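Local coordinates for methylated RNA-binding protein 1 (Saccharomyces cerevisiae S288c, PDB 4RCM) that binds N6-methyladenosine-containing RNA through its YTH domain and lowers the stability of PHO4 mRNA, thereby regulating phosphate metabolism after transcription, at residues 109-114 against 157-162; 24-29 against 65-70; 18-23 against 128-133. All blocks are in the same frame, centred on the assembly; numbering follows the deposited sequence. Where two conformers were deposited one is given.

Contact 1 of 3, residues 109-114 against 157-162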
loop_
_atom_site.group_PDB
_atom_site.type_symbol
_atom_site.label_atom_id
_atom_site.label_comp_id
_atom_site.label_asym_id
_atom_site.label_seq_id
_atom_site.Cartn_x
_atom_site.Cartn_y
_atom_site.Cartn_z
ATOM N N VAL A 109 -1.554 -1.112 10.148
ATOM C CA VAL A 109 -1.048 0.236 10.344
ATOM C C VAL A 109 0.025 0.132 11.399
ATOM O O VAL A 109 -0.302 -0.133 12.546
ATOM C CB VAL A 109 -2.135 1.208 10.835
ATOM C CG1 VAL A 109 -1.547 2.590 11.110
ATOM C CG2 VAL A 109 -3.248 1.304 9.817
ATOM N N ARG A 110 1.284 0.209 10.956
ATOM C CA ARG A 110 2.455 0.151 11.799
ATOM C C ARG A 110 3.654 0.363 10.889
ATOM O O ARG A 110 3.607 0.079 9.715
ATOM C CB ARG A 110 2.608 -1.176 12.546
ATOM C CG ARG A 110 2.619 -2.453 11.686
ATOM C CD ARG A 110 4.000 -2.988 11.251
ATOM N NE ARG A 110 5.019 -3.001 12.319
ATOM C CZ ARG A 110 5.361 -4.041 13.083
ATOM N NH1 ARG A 110 4.748 -5.228 13.002
ATOM N NH2 ARG A 110 6.297 -3.871 13.985
ATOM N N ASP A 111 4.722 0.876 11.439
ATOM C CA ASP A 111 5.955 1.086 10.647
ATOM C C ASP A 111 6.824 -0.176 10.621
ATOM O O ASP A 111 6.905 -0.906 11.577
ATOM C CB ASP A 111 6.768 2.252 11.231
ATOM C CG ASP A 111 6.130 3.620 10.966
ATOM O OD1 ASP A 111 5.125 3.766 10.194
ATOM O OD2 ASP A 111 6.653 4.594 11.551
ATOM N N ILE A 112 7.461 -0.415 9.507
ATOM C CA ILE A 112 8.547 -1.373 9.456
ATOM C C ILE A 112 9.831 -0.561 9.165
ATOM O O ILE A 112 9.842 0.250 8.246
ATOM C CB ILE A 112 8.277 -2.422 8.372
ATOM C CG1 ILE A 112 7.137 -3.377 8.791
ATOM C CG2 ILE A 112 9.556 -3.154 7.986
ATOM C CD1 ILE A 112 7.283 -4.154 10.093
ATOM N N ASN A 113 10.904 -0.764 9.934
ATOM C CA ASN A 113 12.159 -0.042 9.651
ATOM C C ASN A 113 12.742 -0.406 8.267
ATOM O O ASN A 113 12.748 -1.563 7.908
ATOM C CB ASN A 113 13.189 -0.325 10.739
ATOM C CG ASN A 113 12.679 0.028 12.130
ATOM O OD1 ASN A 113 11.981 1.034 12.325
ATOM N ND2 ASN A 113 13.022 -0.802 13.106
ATOM N N ASN A 114 13.204 0.589 7.503
ATOM C CA ASN A 114 13.881 0.341 6.207
ATOM C C ASN A 114 14.981 -0.679 6.312
ATOM O O ASN A 114 15.208 -1.476 5.384
ATOM C CB ASN A 114 14.514 1.612 5.643
ATOM C CG ASN A 114 13.511 2.518 4.978
ATOM O OD1 ASN A 114 13.361 2.524 3.741
ATOM N ND2 ASN A 114 12.815 3.308 5.790
ATOM N N ASP A 157 8.707 -3.324 20.038
ATOM C CA ASP A 157 8.981 -1.909 19.693
ATOM C C ASP A 157 7.950 -1.300 18.706
ATOM O O ASP A 157 8.189 -0.226 18.150
ATOM C CB ASP A 157 10.409 -1.781 19.072
ATOM C CG ASP A 157 10.616 -2.680 17.824
ATOM O OD1 ASP A 157 9.648 -3.321 17.351
ATOM O OD2 ASP A 157 11.757 -2.754 17.309
ATOM N N ILE A 158 6.819 -1.964 18.485
ATOM C CA ILE A 158 5.940 -1.554 17.376
ATOM C C ILE A 158 5.515 -0.090 17.489
ATOM O O ILE A 158 5.164 0.355 18.554
ATOM C CB ILE A 158 4.690 -2.444 17.270
ATOM C CG1 ILE A 158 3.882 -2.089 16.019
ATOM C CG2 ILE A 158 3.812 -2.297 18.512
ATOM C CD1 ILE A 158 2.924 -3.201 15.602
ATOM N N PHE A 159 5.533 0.623 16.350
ATOM C CA PHE A 159 5.181 2.039 16.268
ATOM C C PHE A 159 4.304 2.251 15.058
ATOM O O PHE A 159 4.494 1.599 14.011
ATOM C CB PHE A 159 6.436 2.944 16.142
ATOM C CG PHE A 159 6.140 4.417 16.272
ATOM C CD1 PHE A 159 5.951 5.002 17.536
ATOM C CD2 PHE A 159 6.015 5.230 15.137
ATOM C CE1 PHE A 159 5.646 6.372 17.657
ATOM C CE2 PHE A 159 5.719 6.598 15.251
ATOM C CZ PHE A 159 5.527 7.167 16.504
ATOM N N SER A 160 3.381 3.186 15.182
ATOM C CA SER A 160 2.544 3.583 14.029
ATOM C C SER A 160 2.305 5.094 13.866
ATOM O O SER A 160 2.527 5.889 14.798
ATOM C CB SER A 160 1.197 2.857 14.093
ATOM O OG SER A 160 0.232 3.493 14.901
ATOM N N PHE A 161 1.819 5.477 12.686
ATOM C CA PHE A 161 1.432 6.860 12.469
ATOM C C PHE A 161 0.111 7.237 13.186
ATOM O O PHE A 161 -0.372 8.363 13.024
ATOM C CB PHE A 161 1.341 7.186 10.962
ATOM C CG PHE A 161 0.161 6.540 10.203
ATOM C CD1 PHE A 161 -1.169 6.874 10.470
ATOM C CD2 PHE A 161 0.400 5.649 9.153
ATOM C CE1 PHE A 161 -2.207 6.299 9.740
ATOM C CE2 PHE A 161 -0.633 5.078 8.435
ATOM C CZ PHE A 161 -1.941 5.393 8.740
ATOM N N LEU A 162 -0.496 6.300 13.898
ATOM C CA LEU A 162 -1.638 6.611 14.793
ATOM C C LEU A 162 -1.207 6.880 16.228
ATOM O O LEU A 162 -2.037 7.279 17.036
ATOM C CB LEU A 162 -2.652 5.465 14.806
ATOM C CG LEU A 162 -3.158 5.095 13.420
ATOM C CD1 LEU A 162 -4.116 3.931 13.496
ATOM C CD2 LEU A 162 -3.836 6.277 12.776
HETATM O O HOH W 1 6.963 -0.749 14.086
HETATM O O HOH W 2 8.680 -2.804 14.645
HETATM O O HOH W 3 2.347 3.386 10.707
#
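Asp111 N donates to Phe159 O in the one direct hydrogen bond between residues 109-114 and 157-162, 2.7 Å long and almost straight at 173°. Beside it, Arg110 CA lies 3.3 Å from Phe159 O in a CA-H...O contact, so the same carbonyl meets two neighbouring residues of the strand. Water extends the polar link: one molecule accepts from Phe159 N and Arg110 NH2 and donates to Asp111 O, while another accepts from Phe161 N and donates to Asp111 OD1. The carboxylate of Asp111 is thus tied to the tail through water, and its OD2 forms a salt bridge with Arg72. OD2 also reaches the rim of the Phe159 ring close to its plane, 3.7 Å from CD2.

The Arg110 guanidinium is sandwiched by two isoleucines. Ile158 CD1 sits 3.6 Å from Arg110 CZ, over the centre of one face, and Ile112 CD1 lies over the opposite face, nearer its rim. Bends at chi2 and chi3 carry the arginine forward alongside its own strand, where NE donates to Asp111 O from above the carbonyl plane. NH1 is bonded to the carbonyls of Phe151 and Thr153 and NH2 forms a salt bridge with Asp155, so little rotation is left to the group.

Apolar contact gathers at Val109. Its CG1, anti to the backbone N (chi1 177°), makes a CH-pi contact over the face of Phe161, 3.8 Å from the ring centroid, and also meets Leu162 CD1 at 3.8 Å. The C-terminal tail beyond helix 141-151 thereby crosses strand 102-112, with Phe161 reaching strand 72-79 and helix 26-35, and Ile112 turned to helix 141-151.

Contact 2 of 3, residues 24-29 against 65-70. With nucleotides of chain C.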
loop_
_atom_site.group_PDB
_atom_site.type_symbol
_atom_site.label_atom_id
_atom_site.label_comp_id
_atom_site.label_asym_id
_atom_site.label_seq_id
_atom_site.Cartn_x
_atom_site.Cartn_y
_atom_site.Cartn_z
ATOM N N SER A 24 3.811 11.414 -1.545
ATOM C CA SER A 24 4.562 12.658 -1.267
ATOM C C SER A 24 4.503 13.171 0.195
ATOM O O SER A 24 5.366 13.978 0.572
ATOM C CB SER A 24 4.108 13.765 -2.247
ATOM O OG SER A 24 4.575 13.472 -3.572
ATOM N N SER A 25 3.539 12.689 1.017
ATOM C CA SER A 25 3.320 13.211 2.352
ATOM C C SER A 25 2.735 12.218 3.374
ATOM O O SER A 25 1.858 11.408 3.071
ATOM C CB SER A 25 2.405 14.437 2.302
ATOM O OG SER A 25 1.196 14.142 1.627
ATOM N N LEU A 26 3.198 12.333 4.614
ATOM C CA LEU A 26 2.516 11.706 5.721
ATOM C C LEU A 26 1.029 12.165 5.791
ATOM O O LEU A 26 0.126 11.312 5.963
ATOM C CB LEU A 26 3.277 11.911 7.048
ATOM C CG LEU A 26 2.554 11.263 8.223
ATOM C CD1 LEU A 26 2.557 9.738 8.015
ATOM C CD2 LEU A 26 3.145 11.650 9.583
ATOM N N LYS A 27 0.771 13.477 5.584
ATOM C CA LYS A 27 -0.572 14.034 5.423
ATOM C C LYS A 27 -1.505 13.160 4.577
ATOM O O LYS A 27 -2.530 12.738 5.082
ATOM C CB LYS A 27 -0.529 15.461 4.793
ATOM N N HIS A 28 -1.168 12.929 3.298
ATOM C CA HIS A 28 -2.007 12.143 2.409
ATOM C C HIS A 28 -2.214 10.696 2.866
ATOM O O HIS A 28 -3.269 10.177 2.644
ATOM C CB HIS A 28 -1.493 12.131 0.952
ATOM C CG HIS A 28 -1.804 13.378 0.204
ATOM N ND1 HIS A 28 -1.804 13.441 -1.174
ATOM C CD2 HIS A 28 -2.195 14.596 0.642
ATOM C CE1 HIS A 28 -2.144 14.657 -1.552
ATOM N NE2 HIS A 28 -2.380 15.378 -0.467
ATOM N N VAL A 29 -1.217 10.053 3.493
ATOM C CA VAL A 29 -1.445 8.720 4.042
ATOM C C VAL A 29 -2.562 8.726 5.144
ATOM O O VAL A 29 -3.469 7.843 5.180
ATOM C CB VAL A 29 -0.158 8.148 4.687
ATOM C CG1 VAL A 29 -0.472 6.845 5.389
ATOM C CG2 VAL A 29 0.931 7.948 3.635
ATOM N N PHE A 65 2.001 0.936 1.445
ATOM C CA PHE A 65 2.236 2.387 1.533
ATOM C C PHE A 65 3.594 2.833 2.066
ATOM O O PHE A 65 3.997 2.529 3.198
ATOM C CB PHE A 65 1.153 3.014 2.334
ATOM C CG PHE A 65 -0.057 3.312 1.527
ATOM C CD1 PHE A 65 -0.990 2.329 1.233
ATOM C CD2 PHE A 65 -0.263 4.590 1.074
ATOM C CE1 PHE A 65 -2.139 2.649 0.473
ATOM C CE2 PHE A 65 -1.401 4.912 0.356
ATOM C CZ PHE A 65 -2.310 3.937 0.027
ATOM N N SER A 66 4.238 3.662 1.269
ATOM C CA SER A 66 5.524 4.186 1.645
ATOM C C SER A 66 5.558 5.709 1.387
ATOM O O SER A 66 4.879 6.203 0.483
ATOM C CB SER A 66 6.557 3.469 0.777
ATOM O OG SER A 66 7.858 3.702 1.262
ATOM N N ILE A 67 6.337 6.444 2.177
ATOM C CA ILE A 67 6.531 7.913 1.964
ATOM C C ILE A 67 7.926 8.167 1.346
ATOM O O ILE A 67 8.988 7.764 1.927
ATOM C CB ILE A 67 6.365 8.710 3.299
ATOM C CG1 ILE A 67 4.938 8.470 3.853
ATOM C CG2 ILE A 67 6.606 10.200 3.094
ATOM C CD1 ILE A 67 4.879 8.632 5.365
ATOM N N ASN A 68 7.929 8.842 0.211
ATOM C CA ASN A 68 9.170 9.207 -0.465
ATOM C C ASN A 68 10.112 9.997 0.451
ATOM O O ASN A 68 9.670 10.700 1.401
ATOM C CB ASN A 68 8.907 9.988 -1.761
ATOM C CG ASN A 68 10.071 9.890 -2.736
ATOM O OD1 ASN A 68 10.606 8.799 -2.961
ATOM N ND2 ASN A 68 10.469 11.020 -3.325
ATOM N N THR A 69 11.422 9.806 0.205
ATOM C CA THR A 69 12.514 10.468 0.888
ATOM C C THR A 69 12.734 10.023 2.313
ATOM O O THR A 69 13.856 9.701 2.653
ATOM C CB THR A 69 12.381 12.004 0.845
ATOM O OG1 THR A 69 12.366 12.438 -0.516
ATOM C CG2 THR A 69 13.540 12.635 1.559
ATOM N N SER A 70 11.707 10.045 3.167
ATOM C CA SER A 70 11.828 9.400 4.486
ATOM C C SER A 70 12.033 7.882 4.301
ATOM O O SER A 70 12.704 7.256 5.067
ATOM C CB SER A 70 10.579 9.616 5.359
ATOM O OG SER A 70 9.405 9.122 4.681
ATOM C C2 6MZ C 3 0.843 12.140 -2.859
ATOM C C4 6MZ C 3 1.501 10.761 -4.662
ATOM C C5 6MZ C 3 0.110 10.321 -4.847
ATOM N N9 6MZ C 3 2.221 10.104 -5.591
ATOM N N3 6MZ C 3 1.803 11.665 -3.659
ATOM N N1 6MZ C 3 -0.456 11.787 -2.979
ATOM C C6 6MZ C 3 -0.895 10.914 -3.913
ATOM N N6 6MZ C 3 -2.201 10.594 -4.051
ATOM C C9 6MZ C 3 -3.254 11.275 -3.331
ATOM N N7 6MZ C 3 0.086 9.450 -5.896
ATOM C C8 6MZ C 3 1.381 9.341 -6.335
ATOM O "O5'" 6MZ C 3 5.063 10.972 -10.295
ATOM C "C5'" 6MZ C 3 4.097 11.171 -9.235
ATOM C "C4'" 6MZ C 3 4.725 10.913 -7.859
ATOM O "O4'" 6MZ C 3 3.831 11.338 -6.808
ATOM C "C1'" 6MZ C 3 3.714 10.335 -5.766
ATOM C "C2'" 6MZ C 3 4.664 9.207 -6.210
ATOM O "O2'" 6MZ C 3 5.966 9.306 -5.571
ATOM C "C3'" 6MZ C 3 5.080 9.436 -7.619
ATOM O "O3'" 6MZ C 3 6.499 9.120 -7.638
#
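Of the flat groups near residues 24-29 and 65-70, the Phe65 ring meets Val29 CG2 obliquely, with 4.4 Å between that methyl and Phe65 CD2. Trp38 packs edge-to-face with the same ring, and the Trp106 ring meets it as well. The His28 ring presents its edge to the methylated adenine of chain C: ND1 donates to N1 of 6MZ3 at 2.8 Å, with an angle of 153° at the hydrogen, and the base atom lies near the imidazole plane. NE2 makes a weak hydrogen bond with Glu93 N, and Trp92 meets the ring with the planes about 45° apart. The methyl carbon C9 of 6MZ3 comes within 3.4 Å of His28 ND1.

Between helix and strand the side-chain contacts are apolar. Ile67 is their centre: CD1 touches Leu26 CD1 at 3.7 Å and CG1 lies 4.0 Å from Val29 CG2, so its one extended branch is met by two residues of the helix. With CG1 anti to the carbonyl carbon (chi1 -60°), that branch reaches the first turn of the helix. Phe161 packs against both Leu26 and Val29.

Ser25 is the N-cap of helix 26-35, its OG accepting from His28 N at 3.1 Å, a bond that also steadies the backbone carrying the imidazole. Just before it, Ser24 N lies 2.9 Å from N3 of 6MZ3. Here the helix start, packed against the central sheet, forms one wall of the m6A pocket of the YTH domain; Ser24 belongs to that site, and Asn68 probably does too, as in related proteins.

Contact 3 of 3, residues 18-23 against 128-133. With nucleotides of chain C.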
loop_
_atom_site.group_PDB
_atom_site.type_symbol
_atom_site.label_atom_id
_atom_site.label_comp_id
_atom_site.label_asym_id
_atom_site.label_seq_id
_atom_site.Cartn_x
_atom_site.Cartn_y
_atom_site.Cartn_z
ATOM N N PHE A 18 0.400 -7.514 -5.461
ATOM C CA PHE A 18 0.999 -6.561 -4.507
ATOM C C PHE A 18 1.681 -5.438 -5.266
ATOM O O PHE A 18 2.506 -5.699 -6.148
ATOM C CB PHE A 18 2.065 -7.246 -3.654
ATOM C CG PHE A 18 1.539 -8.345 -2.793
ATOM C CD1 PHE A 18 1.071 -8.078 -1.531
ATOM C CD2 PHE A 18 1.529 -9.663 -3.250
ATOM C CE1 PHE A 18 0.552 -9.085 -0.752
ATOM C CE2 PHE A 18 1.042 -10.683 -2.452
ATOM C CZ PHE A 18 0.572 -10.398 -1.183
ATOM N N PHE A 19 1.408 -4.198 -4.861
ATOM C CA PHE A 19 2.069 -3.021 -5.427
ATOM C C PHE A 19 2.524 -2.105 -4.340
ATOM O O PHE A 19 1.885 -2.025 -3.283
ATOM C CB PHE A 19 1.116 -2.223 -6.292
ATOM C CG PHE A 19 0.537 -3.005 -7.410
ATOM C CD1 PHE A 19 -0.628 -3.723 -7.221
ATOM C CD2 PHE A 19 1.152 -3.027 -8.645
ATOM C CE1 PHE A 19 -1.180 -4.476 -8.236
ATOM C CE2 PHE A 19 0.601 -3.749 -9.676
ATOM C CZ PHE A 19 -0.563 -4.472 -9.479
ATOM N N VAL A 20 3.606 -1.382 -4.604
ATOM C CA VAL A 20 4.055 -0.325 -3.703
ATOM C C VAL A 20 3.293 0.957 -4.040
ATOM O O VAL A 20 3.024 1.212 -5.207
ATOM C CB VAL A 20 5.579 -0.075 -3.785
ATOM C CG1 VAL A 20 5.977 1.254 -3.166
ATOM C CG2 VAL A 20 6.310 -1.196 -3.087
ATOM N N ILE A 21 2.994 1.756 -3.006
ATOM C CA ILE A 21 2.404 3.130 -3.179
ATOM C C ILE A 21 3.429 4.076 -2.572
ATOM O O ILE A 21 3.856 3.868 -1.422
ATOM C CB ILE A 21 1.026 3.325 -2.486
ATOM C CG1 ILE A 21 -0.032 2.403 -3.079
ATOM C CG2 ILE A 21 0.530 4.777 -2.604
ATOM C CD1 ILE A 21 -0.411 2.667 -4.524
ATOM N N LYS A 22 3.863 5.087 -3.348
ATOM C CA LYS A 22 4.799 6.106 -2.787
ATOM C C LYS A 22 4.005 7.388 -2.706
ATOM O O LYS A 22 3.448 7.880 -3.731
ATOM C CB LYS A 22 6.039 6.330 -3.670
ATOM C CG LYS A 22 6.902 5.116 -3.923
ATOM C CD LYS A 22 7.486 4.527 -2.639
ATOM C CE LYS A 22 8.465 5.456 -1.918
ATOM N NZ LYS A 22 9.187 4.764 -0.803
ATOM N N SER A 23 3.851 7.862 -1.497
ATOM C CA SER A 23 3.141 9.113 -1.247
ATOM C C SER A 23 4.135 10.239 -1.016
ATOM O O SER A 23 5.162 10.041 -0.320
ATOM C CB SER A 23 2.259 8.964 0.003
ATOM O OG SER A 23 1.758 10.219 0.400
ATOM N N LYS A 128 16.658 -4.433 -7.583
ATOM C CA LYS A 128 16.884 -3.483 -6.469
ATOM C C LYS A 128 16.066 -3.857 -5.213
ATOM O O LYS A 128 15.026 -4.533 -5.306
ATOM C CB LYS A 128 16.510 -2.070 -6.926
ATOM C CG LYS A 128 17.418 -1.482 -8.008
ATOM C CD LYS A 128 16.601 -0.640 -8.980
ATOM C CE LYS A 128 17.462 0.247 -9.877
ATOM N NZ LYS A 128 18.067 1.368 -9.127
ATOM N N PRO A 129 16.507 -3.409 -4.044
ATOM C CA PRO A 129 15.657 -3.589 -2.889
ATOM C C PRO A 129 14.288 -2.912 -3.054
ATOM O O PRO A 129 14.154 -1.946 -3.843
ATOM C CB PRO A 129 16.409 -2.895 -1.786
ATOM C CG PRO A 129 17.840 -2.953 -2.227
ATOM C CD PRO A 129 17.806 -2.817 -3.699
ATOM N N ILE A 130 13.307 -3.397 -2.288
ATOM C CA ILE A 130 11.959 -2.846 -2.323
ATOM C C ILE A 130 11.895 -1.339 -1.960
ATOM O O ILE A 130 11.059 -0.601 -2.462
ATOM C CB ILE A 130 10.970 -3.670 -1.450
ATOM C CG1 ILE A 130 9.522 -3.304 -1.810
ATOM C CG2 ILE A 130 11.251 -3.475 0.022
ATOM C CD1 ILE A 130 8.499 -4.184 -1.118
ATOM N N THR A 131 12.790 -0.909 -1.115
ATOM C CA THR A 131 12.893 0.511 -0.753
ATOM C C THR A 131 13.224 1.472 -1.927
ATOM O O THR A 131 13.055 2.704 -1.789
ATOM C CB THR A 131 13.966 0.669 0.309
ATOM O OG1 THR A 131 15.146 -0.017 -0.124
ATOM C CG2 THR A 131 13.499 0.066 1.631
ATOM N N HIS A 132 13.683 0.919 -3.058
ATOM C CA HIS A 132 13.913 1.686 -4.301
ATOM C C HIS A 132 12.737 1.717 -5.281
ATOM O O HIS A 132 12.846 2.303 -6.385
ATOM C CB HIS A 132 15.124 1.109 -5.042
ATOM C CG HIS A 132 16.413 1.277 -4.311
ATOM N ND1 HIS A 132 17.544 1.746 -4.929
ATOM C CD2 HIS A 132 16.748 1.063 -3.022
ATOM C CE1 HIS A 132 18.531 1.796 -4.051
ATOM N NE2 HIS A 132 18.072 1.399 -2.884
ATOM N N SER A 133 11.616 1.095 -4.910
ATOM C CA SER A 133 10.483 1.010 -5.802
ATOM C C SER A 133 9.887 2.382 -6.018
ATOM O O SER A 133 9.810 3.198 -5.102
ATOM C CB SER A 133 9.399 0.066 -5.237
ATOM O OG SER A 133 9.966 -1.165 -4.858
ATOM C C2 6MZ C 3 0.843 12.140 -2.859
ATOM C C4 6MZ C 3 1.501 10.761 -4.662
ATOM C C5 6MZ C 3 0.110 10.321 -4.847
ATOM N N9 6MZ C 3 2.221 10.104 -5.591
ATOM N N3 6MZ C 3 1.803 11.665 -3.659
ATOM N N1 6MZ C 3 -0.456 11.787 -2.979
ATOM C C6 6MZ C 3 -0.895 10.914 -3.913
ATOM N N6 6MZ C 3 -2.201 10.594 -4.051
ATOM C C9 6MZ C 3 -3.254 11.275 -3.331
ATOM N N7 6MZ C 3 0.086 9.450 -5.896
ATOM C C8 6MZ C 3 1.381 9.341 -6.335
ATOM O "O5'" 6MZ C 3 5.063 10.972 -10.295
ATOM C "C5'" 6MZ C 3 4.097 11.171 -9.235
ATOM C "C4'" 6MZ C 3 4.725 10.913 -7.859
ATOM O "O4'" 6MZ C 3 3.831 11.338 -6.808
ATOM C "C1'" 6MZ C 3 3.714 10.335 -5.766
ATOM C "C2'" 6MZ C 3 4.664 9.207 -6.210
ATOM O "O2'" 6MZ C 3 5.966 9.306 -5.571
ATOM C "C3'" 6MZ C 3 5.080 9.436 -7.619
ATOM O "O3'" 6MZ C 3 6.499 9.120 -7.638
HETATM O O HOH W 4 11.181 3.810 -3.113
#
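Val20 CG2 meets two residues of the facing loop, lying 4.0 Å from Ile130 CG1 and equally far from Ser133 CB. That methyl is anti to the carbonyl carbon of Val20, which directs it between the isoleucine and the serine. Two residues further along the strand, the aliphatic part of Lys22 runs past the Ser133 carbonyl, with CD 3.6 Å from Ser133 O. Bends at chi2 and chi3 shorten the reach of the lysine, and NZ donates to Ser66 OG on the neighbouring strand. A water bridges the two segments: it donates to the carbonyls of Thr131 and Ser133 and accepts a weak bond from Lys22 NZ.

Strand 17-23 belongs to the mixed central sheet of the YTH domain, a member of the PUA clan, and its last residues, Lys22 and Ser23, form part of the m6A site. Lys22 CB lies 3.5 Å from O2' of 6MZ3 of chain C, so the lysine lines the ribose with its root while its ammonium turns elsewhere.

The loop's own shape rests on the 3-10 segment 130-132. Ile130 O is gripped twice by Ser133, from its N and, at 2.7 Å, from its OG, the latter tilted 21° from the carbonyl plane. Were Ser133 replaced by an alanine, Ile130 O would probably keep a single bond from this residue, and the turn facing Val20 would be freer to shift. Farther out, Ile139 and Ile147 pack on Ile130, while Asp135 OD1 accepts from Lys22 N.

All three contacts reach the same mixed sheet: contact 1 on strand 102-112, contact 2 on strand 61-67, contact 3 on the neighbouring strand 17-23. Centres of contacts 2 and 3 are about 12 Å apart, those of 1 and 2 about 13 Å, those of 1 and 3 about 17 Å. Along the chain, contact 2 falls between the two halves of contact 3 and closes before contact 1 opens, whereas contacts 1 and 3 interleave. Strand 17-23 leads directly into helix 26-35, and contacts 2 and 3 both contribute residues to the m6A site, while contact 1 lies farther off, fastening the C-terminal tail to the sheet and, through Phe161, to that helix.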